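Local coordinates for dehydrogenase (Sinorhizobium meliloti, PDB 3UOE), which is a putative oxidoreductase of the LDH2/MDH2 family, whose members include malate and L-lactate dehydrogenases, at residues 259-272 with 279-291. Numbering follows the deposited sequence.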
loop_
_atom_site.group_PDB
_atom_site.type_symbol
_atom_site.label_atom_id
_atom_site.label_comp_id
_atom_site.label_asym_id
_atom_site.label_seq_id
_atom_site.Cartn_x
_atom_site.Cartn_y
_atom_site.Cartn_z
ATOM N N LEU A 259 -10.644 2.469 1.675
ATOM C CA LEU A 259 -10.850 1.487 0.620
ATOM C C LEU A 259 -11.669 0.309 1.138
ATOM O O LEU A 259 -12.640 -0.112 0.505
ATOM C CB LEU A 259 -9.519 0.999 0.042
ATOM C CG LEU A 259 -8.683 2.030 -0.723
ATOM C CD1 LEU A 259 -7.229 1.586 -0.807
ATOM C CD2 LEU A 259 -9.258 2.256 -2.113
ATOM N N VAL A 260 -11.301 -0.217 2.299
ATOM C CA VAL A 260 -12.021 -1.374 2.824
ATOM C C VAL A 260 -13.511 -1.072 3.046
ATOM O O VAL A 260 -14.374 -1.804 2.563
ATOM C CB VAL A 260 -11.376 -1.931 4.103
ATOM C CG1 VAL A 260 -12.211 -3.065 4.654
ATOM C CG2 VAL A 260 -9.977 -2.423 3.800
ATOM N N ALA A 261 -13.804 0.016 3.754
ATOM C CA ALA A 261 -15.181 0.423 4.006
ATOM C C ALA A 261 -15.957 0.611 2.716
ATOM O O ALA A 261 -17.029 0.036 2.544
ATOM C CB ALA A 261 -15.215 1.730 4.831
ATOM N N ALA A 262 -15.417 1.433 1.819
ATOM C CA ALA A 262 -16.095 1.772 0.571
ATOM C C ALA A 262 -16.463 0.541 -0.233
ATOM O O ALA A 262 -17.568 0.441 -0.740
ATOM C CB ALA A 262 -15.227 2.692 -0.272
ATOM N N LEU A 263 -15.529 -0.399 -0.348
ATOM C CA LEU A 263 -15.720 -1.548 -1.220
ATOM C C LEU A 263 -16.380 -2.739 -0.532
ATOM O O LEU A 263 -17.266 -3.373 -1.111
ATOM C CB LEU A 263 -14.389 -1.950 -1.860
ATOM C CG LEU A 263 -13.768 -0.808 -2.676
ATOM C CD1 LEU A 263 -12.372 -1.173 -3.207
ATOM C CD2 LEU A 263 -14.696 -0.434 -3.822
ATOM N N ALA A 264 -15.944 -3.046 0.693
ATOM C CA ALA A 264 -16.490 -4.175 1.439
ATOM C C ALA A 264 -17.823 -3.830 2.091
ATOM O O ALA A 264 -18.630 -4.721 2.366
ATOM C CB ALA A 264 -15.499 -4.664 2.495
ATOM N N GLY A 265 -18.041 -2.539 2.340
ATOM C CA GLY A 265 -19.244 -2.085 3.016
ATOM C C GLY A 265 -19.234 -2.531 4.467
ATOM O O GLY A 265 -20.265 -2.852 5.047
ATOM N N SER A 266 -18.047 -2.574 5.052
ATOM C CA SER A 266 -17.903 -2.862 6.466
ATOM C C SER A 266 -17.934 -1.523 7.192
ATOM O O SER A 266 -18.012 -0.475 6.557
ATOM C CB SER A 266 -16.570 -3.560 6.713
ATOM O OG SER A 266 -15.522 -2.891 6.020
ATOM N N ASN A 267 -17.854 -1.548 8.514
ATOM C CA ASN A 267 -17.848 -0.313 9.287
ATOM C C ASN A 267 -16.469 0.325 9.431
ATOM O O ASN A 267 -15.443 -0.369 9.450
ATOM C CB ASN A 267 -18.484 -0.552 10.655
ATOM C CG ASN A 267 -19.978 -0.783 10.554
ATOM O OD1 ASN A 267 -20.449 -1.908 10.628
ATOM N ND2 ASN A 267 -20.722 0.282 10.336
ATOM N N LEU A 268 -16.454 1.651 9.514
ATOM C CA LEU A 268 -15.236 2.382 9.837
ATOM C C LEU A 268 -14.762 2.052 11.260
ATOM O O LEU A 268 -15.584 1.799 12.154
ATOM C CB LEU A 268 -15.459 3.885 9.690
ATOM C CG LEU A 268 -15.529 4.510 8.285
ATOM C CD1 LEU A 268 -14.387 4.046 7.381
ATOM C CD2 LEU A 268 -16.886 4.256 7.646
ATOM N N ALA A 269 -13.444 2.072 11.458
ATOM C CA ALA A 269 -12.817 1.650 12.719
ATOM C C ALA A 269 -13.563 2.006 13.999
ATOM O O ALA A 269 -13.791 1.127 14.828
ATOM C CB ALA A 269 -11.352 2.127 12.803
ATOM N N PRO A 270 -13.931 3.291 14.180
ATOM C CA PRO A 270 -14.570 3.661 15.453
ATOM C C PRO A 270 -15.834 2.834 15.758
ATOM O O PRO A 270 -16.205 2.699 16.921
ATOM C CB PRO A 270 -14.936 5.144 15.250
ATOM C CG PRO A 270 -13.983 5.637 14.200
ATOM C CD PRO A 270 -13.806 4.449 13.273
ATOM N N ASP A 271 -16.478 2.286 14.731
ATOM C CA ASP A 271 -17.685 1.487 14.924
ATOM C C ASP A 271 -17.392 -0.001 14.906
ATOM O O ASP A 271 -18.315 -0.820 14.993
ATOM C CB ASP A 271 -18.714 1.794 13.833
ATOM C CG ASP A 271 -19.090 3.256 13.791
ATOM O OD1 ASP A 271 -19.105 3.846 12.686
ATOM O OD2 ASP A 271 -19.344 3.818 14.873
ATOM N N VAL A 272 -16.120 -0.358 14.781
ATOM C CA VAL A 272 -15.770 -1.762 14.598
ATOM C C VAL A 272 -15.609 -2.512 15.918
ATOM O O VAL A 272 -14.949 -2.028 16.840
ATOM C CB VAL A 272 -14.492 -1.915 13.733
ATOM C CG1 VAL A 272 -13.994 -3.365 13.740
ATOM C CG2 VAL A 272 -14.758 -1.431 12.307
ATOM N N ILE A 279 -18.536 -10.411 22.183
ATOM C CA ILE A 279 -19.844 -9.855 22.500
ATOM C C ILE A 279 -20.588 -9.380 21.252
ATOM O O ILE A 279 -21.804 -9.561 21.133
ATOM C CB ILE A 279 -19.701 -8.647 23.445
ATOM C CG1 ILE A 279 -19.163 -9.098 24.802
ATOM C CG2 ILE A 279 -21.039 -7.953 23.618
ATOM C CD1 ILE A 279 -18.659 -7.957 25.666
ATOM N N HIS A 280 -19.844 -8.773 20.331
ATOM C CA HIS A 280 -20.429 -8.102 19.185
ATOM C C HIS A 280 -20.085 -8.781 17.883
ATOM O O HIS A 280 -19.069 -9.472 17.786
ATOM C CB HIS A 280 -19.965 -6.639 19.134
ATOM C CG HIS A 280 -20.219 -5.893 20.405
ATOM N ND1 HIS A 280 -19.209 -5.499 21.253
ATOM C CD2 HIS A 280 -21.378 -5.515 20.995
ATOM C CE1 HIS A 280 -19.730 -4.882 22.299
ATOM N NE2 HIS A 280 -21.045 -4.884 22.168
ATOM N N PRO A 281 -20.941 -8.574 16.870
ATOM C CA PRO A 281 -20.675 -9.051 15.507
ATOM C C PRO A 281 -19.325 -8.526 15.020
ATOM O O PRO A 281 -18.989 -7.385 15.288
ATOM C CB PRO A 281 -21.819 -8.429 14.685
ATOM C CG PRO A 281 -22.940 -8.224 15.682
ATOM C CD PRO A 281 -22.250 -7.904 16.991
ATOM N N ALA A 282 -18.550 -9.354 14.331
ATOM C CA ALA A 282 -17.359 -8.854 13.661
ATOM C C ALA A 282 -17.815 -8.021 12.458
ATOM O O ALA A 282 -18.480 -8.539 11.568
ATOM C CB ALA A 282 -16.476 -10.006 13.238
ATOM N N ASN A 283 -17.503 -6.728 12.450
ATOM C CA ASN A 283 -18.013 -5.832 11.402
ATOM C C ASN A 283 -16.918 -5.032 10.689
ATOM O O ASN A 283 -17.168 -3.950 10.155
ATOM C CB ASN A 283 -19.078 -4.881 11.965
ATOM C CG ASN A 283 -18.543 -4.014 13.087
ATOM O OD1 ASN A 283 -17.492 -4.298 13.648
ATOM N ND2 ASN A 283 -19.257 -2.940 13.409
ATOM N N LYS A 284 -15.701 -5.571 10.711
ATOM C CA LYS A 284 -14.590 -5.036 9.939
ATOM C C LYS A 284 -14.688 -5.583 8.505
ATOM O O LYS A 284 -15.580 -6.389 8.200
ATOM C CB LYS A 284 -13.252 -5.406 10.606
ATOM C CG LYS A 284 -12.582 -6.665 10.080
ATOM C CD LYS A 284 -13.378 -7.908 10.338
ATOM C CE LYS A 284 -13.045 -9.003 9.310
ATOM N NZ LYS A 284 -12.001 -9.915 9.792
ATOM N N GLY A 285 -13.802 -5.137 7.620
ATOM C CA GLY A 285 -13.822 -5.597 6.242
ATOM C C GLY A 285 -12.470 -6.114 5.786
ATOM O O GLY A 285 -11.457 -5.896 6.449
ATOM N N ASP A 286 -12.462 -6.808 4.649
ATOM C CA ASP A 286 -11.240 -7.337 4.048
ATOM C C ASP A 286 -11.356 -7.225 2.541
ATOM O O ASP A 286 -12.446 -7.337 1.989
ATOM C CB ASP A 286 -11.010 -8.805 4.416
ATOM C CG ASP A 286 -11.622 -9.175 5.755
ATOM O OD1 ASP A 286 -12.845 -9.419 5.793
ATOM O OD2 ASP A 286 -10.883 -9.213 6.763
ATOM N N LEU A 287 -10.218 -6.996 1.900
ATOM C CA LEU A 287 -10.122 -6.912 0.466
ATOM C C LEU A 287 -9.037 -7.864 -0.004
ATOM O O LEU A 287 -7.960 -7.948 0.599
ATOM C CB LEU A 287 -9.763 -5.497 0.019
ATOM C CG LEU A 287 -10.757 -4.376 0.288
ATOM C CD1 LEU A 287 -10.188 -3.020 -0.157
ATOM C CD2 LEU A 287 -12.104 -4.672 -0.382
ATOM N N LEU A 288 -9.344 -8.579 -1.081
ATOM C CA LEU A 288 -8.383 -9.414 -1.771
ATOM C C LEU A 288 -8.366 -9.012 -3.246
ATOM O O LEU A 288 -9.392 -9.024 -3.913
ATOM C CB LEU A 288 -8.758 -10.892 -1.634
ATOM C CG LEU A 288 -7.914 -11.842 -2.490
ATOM C CD1 LEU A 288 -6.472 -11.897 -1.990
ATOM C CD2 LEU A 288 -8.524 -13.236 -2.533
ATOM N N ILE A 289 -7.201 -8.620 -3.740
ATOM C CA ILE A 289 -7.052 -8.316 -5.151
ATOM C C ILE A 289 -6.078 -9.299 -5.759
ATOM O O ILE A 289 -4.937 -9.407 -5.310
ATOM C CB ILE A 289 -6.508 -6.908 -5.375
ATOM C CG1 ILE A 289 -7.541 -5.873 -4.953
ATOM C CG2 ILE A 289 -6.119 -6.713 -6.839
ATOM C CD1 ILE A 289 -6.927 -4.577 -4.493
ATOM N N LEU A 290 -6.538 -10.028 -6.768
ATOM C CA LEU A 290 -5.678 -10.949 -7.497
ATOM C C LEU A 290 -5.375 -10.394 -8.878
ATOM O O LEU A 290 -6.212 -9.730 -9.494
ATOM C CB LEU A 290 -6.324 -12.328 -7.621
ATOM C CG LEU A 290 -6.509 -13.105 -6.320
ATOM C CD1 LEU A 290 -7.352 -14.351 -6.583
ATOM C CD2 LEU A 290 -5.146 -13.474 -5.714
ATOM N N ILE A 291 -4.166 -10.668 -9.351
ATOM C CA ILE A 291 -3.741 -10.257 -10.677
ATOM C C ILE A 291 -2.925 -11.369 -11.318
ATOM O O ILE A 291 -1.974 -11.880 -10.720
ATOM C CB ILE A 291 -2.871 -8.990 -10.613
ATOM C CG1 ILE A 291 -3.558 -7.912 -9.762
ATOM C CG2 ILE A 291 -2.545 -8.489 -12.016
ATOM C CD1 ILE A 291 -2.788 -6.593 -9.714
#
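Leu-287 rises from strand 285-291 against the end of helix 246-264, an example of helix-on-sheet packing in which the helix's last part, 259-264, crosses this strand, central in the mixed sheet, at 85°. Its two methyls divide the work: CD1 lies 4.0 Å from CG2 of Val-260, while CD2 meets CB of Leu-263 at 3.8 Å. Packing is tightest two residues back along the strand, at Gly-285. Val-260, with CG1 anti to its backbone N (chi1 176°), lays that methyl 3.3 Å from the carbonyl carbon of Gly-285, and Ser-266 OG comes to 3.2 Å from CA of this glycine, which has no CB on that side. Met-160 of the adjoining strand 156-161 touches Val-260 and Leu-287, and Ile-156 and Ile-291 of the second subunit pack against Leu-259 and Leu-263.

Beyond Gly-265, which leaves the helical conformation with a positive phi, the contact turns polar and partly solvent-exposed. Asn-267 N donates a nearly straight 3.0 Å bond to Asn-283 O. The Asn-283 amide stands at 50° to that of Asn-267; its ND2 makes only a weak bond to Asn-267 OD1, while its OD1 accepts from Asn-273 N. ND2 also reaches Asp-271 O at 2.8 Å. An alanine in place of Asn-283 is likely to leave Asn-273 N and Asp-271 O without these partners, freeing the 3-10 turn 269-271 to shift. ND2 approaches Asp-271 O from above the carbonyl plane, with that oxygen close to the plane of the Asn-283 amide.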